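Local coordinates for aminopeptidase N family protein (Idiomarina loihiensis L2TR, PDB 4FGM) that probably acts as a zinc-dependent aminopeptidase of the M61 family, removing residues from the amino ends of peptides, at residues A[47-52]-A[86-91]; A[165-170]-A[224-229]; A[482-487]-A[539-544]. All coordinates share one frame; numbering follows the deposited sequence.

Interaction 1. Residues A[47-52]-A[86-91]; sequences SKHIIG and QVYAWD
Strand 50-51 pairs antiparallel with strand 81-91, with Ile50 opposite Val87 and Ile51 opposite Gln86. This is a short beta ladder in the N-terminal beta domain of an M61 peptidase. Ile51 and Gln86 form a hydrogen-bonded pair: Ile51 N donates to Gln86 O at 2.8 Å, and Gln86 N returns a bond to Ile51 O at 2.9 Å. Ile50 and Val87 are a non-hydrogen-bonded pair, and their side chains share one face of the sheet. One more backbone bond lies beyond the ladder, at the end of the 3-10 segment: Tyr88 N donates to His49 O at 2.9 Å and 164°. On the face of Ile51 and Gln86, the Ile51 and Tyr88 side chains lie alongside each other, Ile51 CD1 4.0 Å from Tyr88 CB. Gln86 NE2 is hydrogen-bonded to Asn17 OD1. His49 CB lies 3.3 Å from Tyr88 O. CG anti to its own carbonyl carbon (chi1 -56°) brings the imidazole slantwise past that oxygen. An alanine here would keep the backbone bond but would probably open a gap beside Tyr88, where the imidazole now packs. His49 ND1 sits at the edge of the phenol ring, near its plane, 4.1 Å from Tyr88 CD2.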
ATOM      1  N   SER A  47      -0.485  19.998   7.978  1.00 38.36           N
ATOM      2  CA  SER A  47      -0.511  21.231   8.758  1.00 39.85           C
ATOM      3  C   SER A  47      -1.890  21.785   9.122  1.00 36.70           C
ATOM      4  O   SER A  47      -2.015  22.560  10.068  1.00 34.58           O
ATOM      5  CB  SER A  47       0.277  22.319   8.023  1.00 48.13           C
ATOM      6  OG  SER A  47       1.634  21.942   7.892  1.00 62.70           O
ATOM      7  N   LYS A  48      -2.920  21.407   8.369  1.00 32.99           N
ATOM      8  CA  LYS A  48      -4.275  21.896   8.637  1.00 42.56           C
ATOM      9  C   LYS A  48      -4.850  21.419   9.971  1.00 41.30           C
ATOM     10  O   LYS A  48      -5.827  21.986  10.458  1.00 41.65           O
ATOM     11  CB  LYS A  48      -5.222  21.472   7.514  1.00 43.67           C
ATOM     12  CG  LYS A  48      -5.343  19.962   7.360  1.00 43.46           C
ATOM     13  CD  LYS A  48      -6.072  19.594   6.076  1.00 42.29           C
ATOM     14  CE  LYS A  48      -5.780  18.153   5.670  1.00 46.64           C
ATOM     15  NZ  LYS A  48      -6.524  17.774   4.440  1.00 43.00           N
ATOM     16  N   HIS A  49      -4.259  20.374  10.550  1.00 36.50           N
ATOM     17  CA  HIS A  49      -4.738  19.836  11.825  1.00 40.97           C
ATOM     18  C   HIS A  49      -4.060  20.471  13.045  1.00 40.23           C
ATOM     19  O   HIS A  49      -4.432  20.195  14.189  1.00 45.55           O
ATOM     20  CB  HIS A  49      -4.545  18.316  11.863  1.00 32.23           C
ATOM     21  CG  HIS A  49      -5.206  17.598  10.730  1.00 32.62           C
ATOM     22  ND1 HIS A  49      -6.540  17.768  10.417  1.00 34.47           N
ATOM     23  CD2 HIS A  49      -4.717  16.713   9.826  1.00 30.11           C
ATOM     24  CE1 HIS A  49      -6.842  17.020   9.371  1.00 35.80           C
ATOM     25  NE2 HIS A  49      -5.755  16.368   8.992  1.00 42.27           N
ATOM     26  N   ILE A  50      -3.057  21.307  12.796  1.00 40.62           N
ATOM     27  CA  ILE A  50      -2.343  21.997  13.858  1.00 38.49           C
ATOM     28  C   ILE A  50      -3.237  23.124  14.346  1.00 40.76           C
ATOM     29  O   ILE A  50      -3.731  23.924  13.553  1.00 39.46           O
ATOM     30  CB  ILE A  50      -1.011  22.526  13.336  1.00 36.58           C
ATOM     31  CG1 ILE A  50      -0.044  21.344  13.204  1.00 45.16           C
ATOM     32  CG2 ILE A  50      -0.454  23.598  14.265  1.00 31.58           C
ATOM     33  CD1 ILE A  50       1.341  21.727  12.749  1.00 54.60           C
ATOM     34  N   ILE A  51      -3.439  23.186  15.656  1.00 39.35           N
ATOM     35  CA  ILE A  51      -4.343  24.170  16.241  1.00 38.34           C
ATOM     36  C   ILE A  51      -3.777  24.926  17.444  1.00 42.20           C
ATOM     37  O   ILE A  51      -3.083  24.351  18.293  1.00 41.10           O
ATOM     38  CB  ILE A  51      -5.650  23.468  16.691  1.00 47.29           C
ATOM     39  CG1 ILE A  51      -6.331  22.826  15.486  1.00 49.09           C
ATOM     40  CG2 ILE A  51      -6.589  24.450  17.366  1.00 43.92           C
ATOM     41  CD1 ILE A  51      -7.474  21.892  15.861  1.00 52.88           C
ATOM     42  N   GLY A  52      -4.110  26.216  17.506  1.00 43.69           N
ATOM     43  CA  GLY A  52      -3.691  27.083  18.594  1.00 40.74           C
ATOM     44  C   GLY A  52      -2.212  27.085  18.915  1.00 46.89           C
ATOM     45  O   GLY A  52      -1.826  26.945  20.075  1.00 46.22           O
ATOM     46  N   GLN A  86      -1.747  22.073  19.494  1.00 39.22           N
ATOM     47  CA  GLN A  86      -2.574  20.879  19.581  1.00 41.09           C
ATOM     48  C   GLN A  86      -2.686  20.320  18.174  1.00 43.63           C
ATOM     49  O   GLN A  86      -2.491  21.042  17.190  1.00 35.63           O
ATOM     50  CB  GLN A  86      -3.976  21.214  20.076  1.00 42.46           C
ATOM     51  CG  GLN A  86      -4.039  21.733  21.484  1.00 42.66           C
ATOM     52  CD  GLN A  86      -5.446  21.697  22.020  1.00 46.43           C
ATOM     53  OE1 GLN A  86      -6.346  22.320  21.467  1.00 44.38           O
ATOM     54  NE2 GLN A  86      -5.648  20.956  23.100  1.00 46.26           N
ATOM     55  N   VAL A  87      -3.003  19.038  18.079  1.00 36.19           N
ATOM     56  CA  VAL A  87      -3.159  18.412  16.781  1.00 38.52           C
ATOM     57  C   VAL A  87      -4.472  17.628  16.749  1.00 44.18           C
ATOM     58  O   VAL A  87      -4.737  16.814  17.645  1.00 34.94           O
ATOM     59  CB  VAL A  87      -1.982  17.467  16.485  1.00 42.41           C
ATOM     60  CG1 VAL A  87      -2.150  16.847  15.114  1.00 29.92           C
ATOM     61  CG2 VAL A  87      -0.677  18.235  16.561  1.00 36.84           C
ATOM     62  N   TYR A  88      -5.290  17.891  15.727  1.00 40.30           N
ATOM     63  CA  TYR A  88      -6.573  17.202  15.569  1.00 34.99           C
ATOM     64  C   TYR A  88      -6.308  15.878  14.864  1.00 37.69           C
ATOM     65  O   TYR A  88      -5.814  15.865  13.741  1.00 42.13           O
ATOM     66  CB  TYR A  88      -7.541  18.039  14.736  1.00 35.64           C
ATOM     67  CG  TYR A  88      -8.899  17.395  14.576  1.00 37.20           C
ATOM     68  CD1 TYR A  88      -9.770  17.274  15.660  1.00 39.84           C
ATOM     69  CD2 TYR A  88      -9.319  16.910  13.335  1.00 29.25           C
ATOM     70  CE1 TYR A  88     -11.028  16.690  15.512  1.00 37.56           C
ATOM     71  CE2 TYR A  88     -10.576  16.325  13.178  1.00 36.78           C
ATOM     72  CZ  TYR A  88     -11.426  16.221  14.270  1.00 39.34           C
ATOM     73  OH  TYR A  88     -12.681  15.683  14.110  1.00 40.47           O
ATOM     74  N   ALA A  89      -6.647  14.771  15.515  1.00 38.87           N
ATOM     75  CA  ALA A  89      -6.396  13.451  14.956  1.00 28.91           C
ATOM     76  C   ALA A  89      -7.654  12.603  14.805  1.00 40.27           C
ATOM     77  O   ALA A  89      -7.998  11.829  15.699  1.00 36.23           O
ATOM     78  CB  ALA A  89      -5.383  12.712  15.828  1.00 31.57           C
ATOM     79  N   TRP A  90      -8.319  12.735  13.662  1.00 43.76           N
ATOM     80  CA  TRP A  90      -9.530  11.975  13.393  1.00 38.95           C
ATOM     81  C   TRP A  90      -9.535  11.375  11.985  1.00 41.29           C
ATOM     82  O   TRP A  90     -10.516  11.492  11.249  1.00 46.97           O
ATOM     83  CB  TRP A  90     -10.761  12.863  13.581  1.00 32.94           C
ATOM     84  CG  TRP A  90     -12.020  12.086  13.795  1.00 36.31           C
ATOM     85  CD1 TRP A  90     -13.212  12.267  13.161  1.00 44.03           C
ATOM     86  CD2 TRP A  90     -12.211  11.001  14.708  1.00 42.24           C
ATOM     87  NE1 TRP A  90     -14.136  11.357  13.617  1.00 44.63           N
ATOM     88  CE2 TRP A  90     -13.546  10.566  14.567  1.00 38.85           C
ATOM     89  CE3 TRP A  90     -11.377  10.344  15.625  1.00 38.46           C
ATOM     90  CZ2 TRP A  90     -14.074   9.518  15.317  1.00 39.12           C
ATOM     91  CZ3 TRP A  90     -11.899   9.304  16.368  1.00 38.63           C
ATOM     92  CH2 TRP A  90     -13.239   8.895  16.207  1.00 40.91           C
ATOM     93  N   ASP A  91      -8.429  10.738  11.616  1.00 36.25           N
ATOM     94  CA  ASP A  91      -8.312  10.101  10.314  1.00 42.61           C
ATOM     95  C   ASP A  91      -7.866   8.667  10.484  1.00 39.63           C
ATOM     96  O   ASP A  91      -6.691   8.408  10.717  1.00 40.58           O
ATOM     97  CB  ASP A  91      -7.305  10.828   9.426  1.00 47.57           C
ATOM     98  CG  ASP A  91      -7.002  10.054   8.146  1.00 58.40           C
ATOM     99  OD1 ASP A  91      -7.952   9.678   7.421  1.00 63.26           O
ATOM    100  OD2 ASP A  91      -5.811   9.818   7.865  1.00 57.50           O
TER

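Interaction 2. Residues A[165-170]-A[224-229]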
ATOM      1  N   ASP A 165       9.712   8.417  10.816  1.00 37.42           N
ATOM      2  CA  ASP A 165       9.615   7.088  10.244  1.00 36.59           C
ATOM      3  C   ASP A 165       9.308   6.046  11.319  1.00 38.74           C
ATOM      4  O   ASP A 165       9.485   4.846  11.110  1.00 39.87           O
ATOM      5  CB  ASP A 165      10.898   6.710   9.506  1.00 33.69           C
ATOM      6  CG  ASP A 165      10.693   5.525   8.582  1.00 41.81           C
ATOM      7  OD1 ASP A 165       9.643   5.512   7.892  1.00 34.38           O
ATOM      8  OD2 ASP A 165      11.564   4.624   8.541  1.00 41.27           O
ATOM      9  N   TYR A 166       8.863   6.510  12.480  1.00 33.86           N
ATOM     10  CA  TYR A 166       8.500   5.599  13.559  1.00 31.84           C
ATOM     11  C   TYR A 166       7.070   5.899  13.981  1.00 37.13           C
ATOM     12  O   TYR A 166       6.833   6.820  14.753  1.00 38.35           O
ATOM     13  CB  TYR A 166       9.415   5.768  14.791  1.00 34.13           C
ATOM     14  CG  TYR A 166      10.870   5.433  14.575  1.00 35.26           C
ATOM     15  CD1 TYR A 166      11.844   6.425  14.635  1.00 35.87           C
ATOM     16  CD2 TYR A 166      11.275   4.121  14.326  1.00 35.91           C
ATOM     17  CE1 TYR A 166      13.192   6.124  14.452  1.00 37.60           C
ATOM     18  CE2 TYR A 166      12.616   3.801  14.143  1.00 31.91           C
ATOM     19  CZ  TYR A 166      13.575   4.808  14.207  1.00 42.30           C
ATOM     20  OH  TYR A 166      14.911   4.503  14.032  1.00 45.48           O
ATOM     21  N   PRO A 167       6.090   5.154  13.451  1.00 40.49           N
ATOM     22  CA  PRO A 167       4.713   5.445  13.872  1.00 39.45           C
ATOM     23  C   PRO A 167       4.486   4.911  15.281  1.00 42.70           C
ATOM     24  O   PRO A 167       5.247   4.071  15.751  1.00 37.69           O
ATOM     25  CB  PRO A 167       3.864   4.721  12.824  1.00 33.97           C
ATOM     26  CG  PRO A 167       4.760   3.572  12.385  1.00 37.25           C
ATOM     27  CD  PRO A 167       6.110   4.256  12.279  1.00 37.05           C
ATOM     28  N   PHE A 168       3.454   5.412  15.952  1.00 37.96           N
ATOM     29  CA  PHE A 168       3.120   4.984  17.312  1.00 36.00           C
ATOM     30  C   PHE A 168       1.675   4.486  17.377  1.00 40.94           C
ATOM     31  O   PHE A 168       0.779   5.049  16.739  1.00 43.01           O
ATOM     32  CB  PHE A 168       3.265   6.144  18.318  1.00 33.59           C
ATOM     33  CG  PHE A 168       4.671   6.391  18.795  1.00 36.29           C
ATOM     34  CD1 PHE A 168       5.630   6.939  17.946  1.00 32.82           C
ATOM     35  CD2 PHE A 168       5.032   6.091  20.109  1.00 37.17           C
ATOM     36  CE1 PHE A 168       6.928   7.204  18.400  1.00 34.75           C
ATOM     37  CE2 PHE A 168       6.326   6.349  20.575  1.00 39.35           C
ATOM     38  CZ  PHE A 168       7.277   6.902  19.718  1.00 36.27           C
ATOM     39  N   LEU A 169       1.457   3.436  18.160  1.00 36.84           N
ATOM     40  CA  LEU A 169       0.131   2.862  18.355  1.00 34.46           C
ATOM     41  C   LEU A 169      -0.072   2.696  19.863  1.00 33.79           C
ATOM     42  O   LEU A 169       0.753   2.086  20.548  1.00 41.66           O
ATOM     43  CB  LEU A 169       0.026   1.500  17.654  1.00 31.17           C
ATOM     44  CG  LEU A 169      -1.296   0.739  17.814  1.00 36.48           C
ATOM     45  CD1 LEU A 169      -2.453   1.630  17.375  1.00 37.37           C
ATOM     46  CD2 LEU A 169      -1.268  -0.545  16.983  1.00 31.34           C
ATOM     47  N   ILE A 170      -1.159   3.254  20.381  1.00 33.62           N
ATOM     48  CA  ILE A 170      -1.441   3.152  21.800  1.00 32.64           C
ATOM     49  C   ILE A 170      -2.865   2.667  22.056  1.00 35.62           C
ATOM     50  O   ILE A 170      -3.750   2.871  21.237  1.00 43.76           O
ATOM     51  CB  ILE A 170      -1.221   4.517  22.508  1.00 33.68           C
ATOM     52  CG1 ILE A 170      -2.084   5.601  21.864  1.00 35.35           C
ATOM     53  CG2 ILE A 170       0.239   4.918  22.409  1.00 36.85           C
ATOM     54  CD1 ILE A 170      -1.919   6.977  22.500  1.00 35.55           C
ATOM     55  N   THR A 224       8.389  -4.488  14.270  1.00 39.02           N
ATOM     56  CA  THR A 224       7.041  -4.516  14.830  1.00 40.85           C
ATOM     57  C   THR A 224       5.939  -4.289  13.809  1.00 36.80           C
ATOM     58  O   THR A 224       5.984  -3.333  13.028  1.00 42.51           O
ATOM     59  CB  THR A 224       6.852  -3.428  15.900  1.00 43.77           C
ATOM     60  OG1 THR A 224       8.056  -3.283  16.662  1.00 49.11           O
ATOM     61  CG2 THR A 224       5.692  -3.806  16.826  1.00 41.64           C
ATOM     62  N   PHE A 225       4.939  -5.164  13.832  1.00 40.72           N
ATOM     63  CA  PHE A 225       3.797  -5.036  12.931  1.00 43.35           C
ATOM     64  C   PHE A 225       2.681  -4.354  13.721  1.00 37.96           C
ATOM     65  O   PHE A 225       1.978  -5.012  14.491  1.00 39.65           O
ATOM     66  CB  PHE A 225       3.323  -6.411  12.457  1.00 41.20           C
ATOM     67  CG  PHE A 225       4.264  -7.093  11.505  1.00 40.67           C
ATOM     68  CD1 PHE A 225       5.266  -7.936  11.975  1.00 37.74           C
ATOM     69  CD2 PHE A 225       4.144  -6.899  10.135  1.00 41.34           C
ATOM     70  CE1 PHE A 225       6.128  -8.593  11.081  1.00 34.88           C
ATOM     71  CE2 PHE A 225       4.995  -7.544   9.244  1.00 36.83           C
ATOM     72  CZ  PHE A 225       5.993  -8.389   9.718  1.00 40.39           C
ATOM     73  N   LEU A 226       2.546  -3.036  13.555  1.00 35.21           N
ATOM     74  CA  LEU A 226       1.520  -2.270  14.266  1.00 36.27           C
ATOM     75  C   LEU A 226       0.211  -2.412  13.502  1.00 44.01           C
ATOM     76  O   LEU A 226       0.075  -1.921  12.379  1.00 48.09           O
ATOM     77  CB  LEU A 226       1.932  -0.800  14.364  1.00 36.91           C
ATOM     78  CG  LEU A 226       3.321  -0.568  14.965  1.00 42.12           C
ATOM     79  CD1 LEU A 226       3.606   0.935  15.023  1.00 42.82           C
ATOM     80  CD2 LEU A 226       3.401  -1.183  16.364  1.00 39.90           C
ATOM     81  N   THR A 227      -0.761  -3.065  14.127  1.00 38.16           N
ATOM     82  CA  THR A 227      -2.021  -3.332  13.458  1.00 39.62           C
ATOM     83  C   THR A 227      -3.296  -2.802  14.077  1.00 42.09           C
ATOM     84  O   THR A 227      -3.623  -3.114  15.218  1.00 41.05           O
ATOM     85  CB  THR A 227      -2.204  -4.860  13.283  1.00 37.73           C
ATOM     86  OG1 THR A 227      -1.030  -5.408  12.672  1.00 41.65           O
ATOM     87  CG2 THR A 227      -3.408  -5.165  12.405  1.00 33.80           C
HETATM   88  N   MSE A 228      -4.018  -2.001  13.303  1.00 36.92           N
HETATM   89  CA  MSE A 228      -5.312  -1.486  13.726  1.00 42.99           C
HETATM   90  C   MSE A 228      -6.342  -2.412  13.064  1.00 40.52           C
HETATM   91  O   MSE A 228      -6.316  -2.638  11.843  1.00 39.04           O
HETATM   92  CB  MSE A 228      -5.508  -0.045  13.259  1.00 44.04           C
HETATM   93  CG  MSE A 228      -4.809   0.964  14.135  1.00 54.85           C
HETATM   94 SE   MSE A 228      -4.942   2.751  13.430  1.00 59.86          SE
HETATM   95  CE  MSE A 228      -3.696   2.549  11.962  1.00 45.97           C
ATOM     96  N   VAL A 229      -7.236  -2.961  13.874  1.00 37.18           N
ATOM     97  CA  VAL A 229      -8.240  -3.879  13.363  1.00 39.02           C
ATOM     98  C   VAL A 229      -9.633  -3.280  13.407  1.00 41.21           C
ATOM     99  O   VAL A 229     -10.149  -2.982  14.485  1.00 40.30           O
ATOM    100  CB  VAL A 229      -8.254  -5.193  14.176  1.00 39.04           C
ATOM    101  CG1 VAL A 229      -9.123  -6.230  13.472  1.00 36.05           C
ATOM    102  CG2 VAL A 229      -6.835  -5.708  14.358  1.00 36.75           C
TER
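Leu169 and Leu226 face each other where two beta layers of the M61 fold pack together. Strand 168-170 belongs to the N-terminal beta domain, and strand 224-229 runs inside the five-stranded mixed sheet that follows it. The axes of these two short strands pass 8.0 Å apart at 52°, so the contact is made by side chains and not by strand pairing. The main bump is Leu169. Its CG lies anti to the backbone N (chi1 178°), and the two methyls spread over different parts of strand 224-229. CD2 settles into a shallow hollow floored by the backbone of Thr227, 3.8 Å from Thr227 N, with Leu226 CB at 4.1 Å on its flank. CD1 meets Met228, a selenomethionine in the crystal, at CG, 4.1 Å away. The Thr227 side chain starts away from Leu169 and touches Leu189, Leu245 and Cys247 of its own sheet, while its main chain is what Leu169 meets. Leu226 is the answering bump, and it also touches Ala139 on strand 137-140. Its CD1 enters the hollow at Pro167, meeting the proline ring slantwise with Pro167 CG at 3.9 Å. The same methyl lies 3.6 Å from Pro167 O, a carbonyl that accepts a hydrogen bond from Thr140 OG1.

Interaction 3. Residues A[482-487]-A[539-544]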
ATOM      1  N   PRO A 482     -19.582 -18.955 -16.872  1.00 86.62           N
ATOM      2  CA  PRO A 482     -19.185 -17.749 -17.606  1.00 83.13           C
ATOM      3  C   PRO A 482     -20.410 -17.028 -18.158  1.00 80.20           C
ATOM      4  O   PRO A 482     -21.354 -17.671 -18.635  1.00 83.11           O
ATOM      5  CB  PRO A 482     -18.332 -18.296 -18.734  1.00 83.33           C
ATOM      6  CG  PRO A 482     -17.770 -19.541 -18.179  1.00 82.71           C
ATOM      7  CD  PRO A 482     -18.785 -20.128 -17.256  1.00 81.75           C
ATOM      8  N   ALA A 483     -20.372 -15.701 -18.155  1.00 72.57           N
ATOM      9  CA  ALA A 483     -21.487 -14.921 -18.672  1.00 68.19           C
ATOM     10  C   ALA A 483     -21.420 -14.747 -20.186  1.00 66.61           C
ATOM     11  O   ALA A 483     -20.332 -14.662 -20.761  1.00 68.28           O
ATOM     12  CB  ALA A 483     -21.520 -13.557 -17.991  1.00 62.92           C
ATOM     13  N   ARG A 484     -22.586 -14.700 -20.825  1.00 59.28           N
ATOM     14  CA  ARG A 484     -22.654 -14.534 -22.269  1.00 65.37           C
ATOM     15  C   ARG A 484     -22.609 -13.051 -22.622  1.00 57.23           C
ATOM     16  O   ARG A 484     -22.137 -12.671 -23.694  1.00 62.26           O
ATOM     17  CB  ARG A 484     -23.938 -15.160 -22.807  1.00 80.02           C
ATOM     18  CG  ARG A 484     -23.718 -16.117 -23.983  1.00 94.51           C
ATOM     19  CD  ARG A 484     -24.165 -17.533 -23.635  1.00104.81           C
ATOM     20  NE  ARG A 484     -25.129 -17.540 -22.534  1.00109.79           N
ATOM     21  CZ  ARG A 484     -25.661 -18.642 -22.014  1.00108.25           C
ATOM     22  NH1 ARG A 484     -25.361 -19.835 -22.517  1.00108.18           N
ATOM     23  NH2 ARG A 484     -26.456 -18.560 -20.958  1.00105.41           N
ATOM     24  N   VAL A 485     -23.109 -12.212 -21.723  1.00 53.84           N
ATOM     25  CA  VAL A 485     -23.090 -10.765 -21.957  1.00 55.12           C
ATOM     26  C   VAL A 485     -22.725 -10.027 -20.677  1.00 55.12           C
ATOM     27  O   VAL A 485     -22.782 -10.604 -19.579  1.00 58.46           O
ATOM     28  CB  VAL A 485     -24.482 -10.227 -22.397  1.00 42.77           C
ATOM     29  CG1 VAL A 485     -24.952 -10.968 -23.628  1.00 38.76           C
ATOM     30  CG2 VAL A 485     -25.502 -10.412 -21.255  1.00 37.63           C
ATOM     31  N   ASN A 486     -22.288  -8.779 -20.816  1.00 54.96           N
ATOM     32  CA  ASN A 486     -21.993  -7.960 -19.645  1.00 49.33           C
ATOM     33  C   ASN A 486     -22.016  -6.479 -19.990  1.00 45.49           C
ATOM     34  O   ASN A 486     -21.940  -6.085 -21.152  1.00 44.09           O
ATOM     35  CB  ASN A 486     -20.671  -8.351 -18.955  1.00 50.46           C
ATOM     36  CG  ASN A 486     -19.447  -7.995 -19.750  1.00 55.85           C
ATOM     37  OD1 ASN A 486     -19.514  -7.315 -20.768  1.00 62.38           O
ATOM     38  ND2 ASN A 486     -18.303  -8.454 -19.274  1.00 61.74           N
ATOM     39  N   PHE A 487     -22.157  -5.653 -18.969  1.00 41.59           N
ATOM     40  CA  PHE A 487     -22.235  -4.222 -19.169  1.00 44.55           C
ATOM     41  C   PHE A 487     -20.971  -3.584 -19.671  1.00 44.25           C
ATOM     42  O   PHE A 487     -21.022  -2.603 -20.409  1.00 47.03           O
ATOM     43  CB  PHE A 487     -22.624  -3.535 -17.863  1.00 43.01           C
ATOM     44  CG  PHE A 487     -24.057  -3.724 -17.490  1.00 42.36           C
ATOM     45  CD1 PHE A 487     -25.053  -3.025 -18.155  1.00 40.64           C
ATOM     46  CD2 PHE A 487     -24.412  -4.587 -16.460  1.00 45.96           C
ATOM     47  CE1 PHE A 487     -26.384  -3.188 -17.802  1.00 47.29           C
ATOM     48  CE2 PHE A 487     -25.742  -4.756 -16.100  1.00 45.97           C
ATOM     49  CZ  PHE A 487     -26.727  -4.053 -16.767  1.00 46.84           C
ATOM     50  N   ARG A 539     -30.285 -14.244 -19.924  1.00 50.22           N
ATOM     51  CA  ARG A 539     -31.321 -14.356 -20.938  1.00 48.84           C
ATOM     52  C   ARG A 539     -30.934 -13.722 -22.241  1.00 52.28           C
ATOM     53  O   ARG A 539     -31.696 -13.753 -23.201  1.00 52.62           O
ATOM     54  CB  ARG A 539     -32.599 -13.688 -20.445  1.00 50.74           C
ATOM     55  CG  ARG A 539     -33.334 -14.501 -19.431  1.00 50.90           C
ATOM     56  CD  ARG A 539     -34.136 -13.613 -18.551  1.00 59.12           C
ATOM     57  NE  ARG A 539     -34.770 -14.366 -17.483  1.00 59.06           N
ATOM     58  CZ  ARG A 539     -35.239 -13.805 -16.377  1.00 56.47           C
ATOM     59  NH1 ARG A 539     -35.140 -12.495 -16.210  1.00 46.43           N
ATOM     60  NH2 ARG A 539     -35.795 -14.550 -15.435  1.00 59.11           N
ATOM     61  N   TYR A 540     -29.746 -13.149 -22.281  1.00 54.37           N
ATOM     62  CA  TYR A 540     -29.310 -12.475 -23.481  1.00 56.12           C
ATOM     63  C   TYR A 540     -28.038 -13.027 -24.077  1.00 60.41           C
ATOM     64  O   TYR A 540     -27.263 -13.697 -23.406  1.00 63.68           O
ATOM     65  CB  TYR A 540     -29.119 -10.995 -23.164  1.00 48.99           C
ATOM     66  CG  TYR A 540     -30.338 -10.396 -22.529  1.00 50.55           C
ATOM     67  CD1 TYR A 540     -31.494 -10.192 -23.271  1.00 43.42           C
ATOM     68  CD2 TYR A 540     -30.355 -10.075 -21.179  1.00 54.00           C
ATOM     69  CE1 TYR A 540     -32.631  -9.685 -22.689  1.00 49.23           C
ATOM     70  CE2 TYR A 540     -31.495  -9.565 -20.583  1.00 47.90           C
ATOM     71  CZ  TYR A 540     -32.629  -9.373 -21.343  1.00 54.08           C
ATOM     72  OH  TYR A 540     -33.766  -8.865 -20.759  1.00 51.64           O
ATOM     73  N   ILE A 541     -27.851 -12.741 -25.360  1.00 54.82           N
ATOM     74  CA  ILE A 541     -26.654 -13.135 -26.080  1.00 55.40           C
ATOM     75  C   ILE A 541     -26.233 -11.903 -26.873  1.00 47.59           C
ATOM     76  O   ILE A 541     -27.033 -11.005 -27.113  1.00 41.85           O
ATOM     77  CB  ILE A 541     -26.902 -14.325 -27.052  1.00 45.20           C
ATOM     78  CG1 ILE A 541     -27.903 -13.930 -28.135  1.00 45.83           C
ATOM     79  CG2 ILE A 541     -27.395 -15.539 -26.271  1.00 47.13           C
ATOM     80  CD1 ILE A 541     -28.058 -14.983 -29.212  1.00 49.83           C
ATOM     81  N   PRO A 542     -24.962 -11.834 -27.275  1.00 47.46           N
ATOM     82  CA  PRO A 542     -24.507 -10.668 -28.037  1.00 42.22           C
ATOM     83  C   PRO A 542     -25.445 -10.345 -29.204  1.00 43.30           C
ATOM     84  O   PRO A 542     -25.881 -11.238 -29.929  1.00 40.83           O
ATOM     85  CB  PRO A 542     -23.111 -11.085 -28.494  1.00 40.74           C
ATOM     86  CG  PRO A 542     -22.638 -11.938 -27.352  1.00 41.74           C
ATOM     87  CD  PRO A 542     -23.861 -12.785 -27.043  1.00 41.62           C
ATOM     88  N   GLY A 543     -25.760  -9.066 -29.368  1.00 46.72           N
ATOM     89  CA  GLY A 543     -26.643  -8.656 -30.443  1.00 41.47           C
ATOM     90  C   GLY A 543     -28.043  -8.313 -29.962  1.00 49.51           C
ATOM     91  O   GLY A 543     -28.776  -7.603 -30.648  1.00 47.14           O
ATOM     92  N   ASP A 544     -28.428  -8.815 -28.792  1.00 47.26           N
ATOM     93  CA  ASP A 544     -29.752  -8.513 -28.271  1.00 49.71           C
ATOM     94  C   ASP A 544     -29.798  -7.078 -27.768  1.00 48.49           C
ATOM     95  O   ASP A 544     -28.809  -6.545 -27.263  1.00 50.98           O
ATOM     96  CB  ASP A 544     -30.126  -9.461 -27.128  1.00 57.70           C
ATOM     97  CG  ASP A 544     -30.431 -10.865 -27.607  1.00 63.92           C
ATOM     98  OD1 ASP A 544     -30.770 -11.023 -28.797  1.00 65.54           O
ATOM     99  OD2 ASP A 544     -30.352 -11.808 -26.792  1.00 62.74           O
TER
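Val485 lays CG1 over the backbone bend from Tyr540 to Pro542. This methyl touches Tyr540 O and Ile541 C, both at 3.6 Å, and Pro542 CD at 4.0 Å. It lies anti to its own carbonyl carbon (chi1 -56°), which leaves CG2 to meet Tyr540 CB at 4.1 Å. The phenol ring of Tyr540 leads away from this contact. It stacks with Trp563, and its OH is hydrogen-bonded to Asp524 OD2. Val485 also touches Trp563, so this residue meets both loops. Arg484 makes the outer part of the contact, at the surface. Its CB lies 3.7 Å from Tyr540 O, while its carbonyl O sits 3.8 Å from Pro542 CG. These are van der Waals contacts. Loop 539-544 is braced from within: Ile541 N donates to Asp544 OD2 at 3.0 Å, approaching from above the carboxylate plane, and Asp544 N donates to Ile541 O. The backbone bond closes a type II beta turn from Ile541 to Asp544, with Pro542 and Gly543 at its corners, and the carboxylate adds a second tie. The turn leads into strand 545-552 of the C-terminal antiparallel sheet: two loops packed at the surface of what is probably the PDZ domain.

The three contacts follow one another along the chain, and none touches another. Interactions 1 and 2 both reach the N-terminal beta domain. Their centres are 19 Å apart, and their nearest atoms about 7 Å. Interaction 1 is a strand pair at the surface, whereas interaction 2 is buried and joins that domain to the next sheet. Interaction 3 lies in the C-terminal region. Its centre is about 52 Å from that of interaction 1 and about 48 Å from that of interaction 2, on the opposite side of the chain's centre from the latter. None is part of the zinc site of His273, His277 and Glu307. Interaction 2 has Met228, whose side chain is about 12 Å from the maleic acid bound in the pocket.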